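Malonyl CoA:acyl carrier protein malonyltransferase (Streptomyces coelicolor, PDB 1NM2) probably transfers the malonyl group from malonyl-CoA to holo acyl carrier protein, supplying malonyl-ACP for fatty acid biosynthesis. Local coordinates at residues 99-104 / 230-235. Sequence-based numbering, arbitrary orientation.
Sequences VGEITA and VSNKDG
Glu101 in the first turn of helix 100-107 faces the loop 230-235 that follows strand 228-229, and the backbones come nearest at Glu101 and Ser231, whose CA atoms are 7.5 Å apart. Segment 99-104 carries part of what fits a nucleophile elbow, the GxSxG turn of the alpha/beta hydrolase-like core, with Gly96, Ser98 and Gly100 at its marked positions. Nearly everything across this buried contact passes through the Glu101 side chain. Its CG stands anti to the carbonyl carbon (chi1 -67°), and with a bend at chi2 the chain carries its carboxylate over to Asn232. The two side chains run antiparallel alongside one another, carboxylate flat over amide with their planes 3° apart; Glu101 CD is 3.1 Å from Asn232 CG. The backbone joins in: Asn232 N donates to Glu101 OE1 at 2.7 Å, reaching the oxygen from above the carboxylate plane, 39° out of it. One water gives to Glu101 OE2 and is hydrogen-bonded to Ser231 OG, while a second sits between Glu101 OE1 and Val230 O, within hydrogen-bonding distance of both, so the loop is tied to the carboxylate directly and through solvent. A glutamine here would probably leave Asn232 N facing an NH2 if the new amide turned that way, and upset the water bridges as well. The amide of Asn232 is itself fixed by the elbow: ND2 hydrogen-bonds to Gly96 O and OD1 to Ser98 N, an arrangement consistent with the loop helping to hold the turn in shape. Ser231 OG also closes an ST turn, accepting from Lys233 N at 3.3 Å.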
# COMPACT_ATOMS: atom_id res chain seq x y z
N VAL A 99 0.91 0.42 -2.92
CA VAL A 99 0.47 -0.77 -3.64
C VAL A 99 -0.92 -1.17 -3.15
O VAL A 99 -1.72 -1.74 -3.90
CB VAL A 99 1.42 -1.98 -3.43
CG1 VAL A 99 2.85 -1.60 -3.76
CG2 VAL A 99 1.32 -2.49 -2.01
N GLY A 100 -1.20 -0.86 -1.89
CA GLY A 100 -2.49 -1.19 -1.32
C GLY A 100 -3.64 -0.49 -2.03
O GLY A 100 -4.80 -0.88 -1.88
N GLU A 101 -3.32 0.54 -2.81
CA GLU A 101 -4.35 1.28 -3.55
C GLU A 101 -4.92 0.42 -4.67
O GLU A 101 -6.08 0.57 -5.05
CB GLU A 101 -3.78 2.56 -4.16
CG GLU A 101 -3.37 3.62 -3.17
CD GLU A 101 -3.61 5.02 -3.72
OE1 GLU A 101 -4.57 5.67 -3.26
OE2 GLU A 101 -2.84 5.45 -4.61
N ILE A 102 -4.08 -0.44 -5.24
CA ILE A 102 -4.54 -1.31 -6.30
C ILE A 102 -5.46 -2.34 -5.66
O ILE A 102 -6.50 -2.69 -6.20
CB ILE A 102 -3.37 -2.02 -7.03
CG1 ILE A 102 -2.58 -1.01 -7.88
CG2 ILE A 102 -3.90 -3.12 -7.95
CD1 ILE A 102 -1.84 0.05 -7.08
N THR A 103 -5.07 -2.82 -4.48
CA THR A 103 -5.86 -3.80 -3.75
C THR A 103 -7.24 -3.22 -3.45
O THR A 103 -8.26 -3.90 -3.59
CB THR A 103 -5.17 -4.18 -2.42
OG1 THR A 103 -3.82 -4.58 -2.69
CG2 THR A 103 -5.90 -5.34 -1.74
N ALA A 104 -7.26 -1.96 -3.04
CA ALA A 104 -8.50 -1.26 -2.71
C ALA A 104 -9.38 -1.04 -3.94
O ALA A 104 -10.60 -0.95 -3.82
CB ALA A 104 -8.18 0.08 -2.05
N VAL A 230 -10.95 6.19 -1.32
CA VAL A 230 -10.11 7.29 -0.86
C VAL A 230 -8.71 7.17 -1.45
O VAL A 230 -8.05 6.14 -1.28
CB VAL A 230 -10.02 7.30 0.69
CG1 VAL A 230 -9.17 8.47 1.16
CG2 VAL A 230 -11.42 7.39 1.28
N SER A 231 -8.25 8.23 -2.10
CA SER A 231 -6.95 8.25 -2.78
C SER A 231 -5.73 8.84 -2.04
O SER A 231 -5.83 9.87 -1.36
CB SER A 231 -7.11 8.96 -4.13
OG SER A 231 -5.86 9.26 -4.73
N ASN A 232 -4.59 8.17 -2.21
CA ASN A 232 -3.31 8.56 -1.62
C ASN A 232 -2.80 9.94 -2.04
O ASN A 232 -2.06 10.59 -1.30
CB ASN A 232 -2.21 7.56 -2.00
CG ASN A 232 -2.26 6.29 -1.19
OD1 ASN A 232 -1.41 5.42 -1.36
ND2 ASN A 232 -3.24 6.18 -0.30
N LYS A 233 -3.14 10.35 -3.25
CA LYS A 233 -2.69 11.63 -3.78
C LYS A 233 -3.00 12.82 -2.89
O LYS A 233 -2.13 13.63 -2.59
CB LYS A 233 -3.30 11.86 -5.17
CG LYS A 233 -3.18 13.29 -5.70
CD LYS A 233 -2.15 13.39 -6.80
CE LYS A 233 -2.31 14.69 -7.60
NZ LYS A 233 -2.18 15.90 -6.74
N ASP A 234 -4.25 12.93 -2.48
CA ASP A 234 -4.70 14.06 -1.69
C ASP A 234 -5.76 13.68 -0.66
O ASP A 234 -6.44 14.55 -0.11
CB ASP A 234 -5.27 15.10 -2.64
CG ASP A 234 -6.33 14.52 -3.56
OD1 ASP A 234 -6.70 15.19 -4.54
OD2 ASP A 234 -6.79 13.39 -3.29
N GLY A 235 -5.93 12.38 -0.42
CA GLY A 235 -6.92 11.93 0.55
C GLY A 235 -8.37 12.16 0.14
O GLY A 235 -9.27 12.08 0.98
O HOH W 1 -4.34 7.43 -5.88
O HOH W 2 -5.81 4.77 -0.82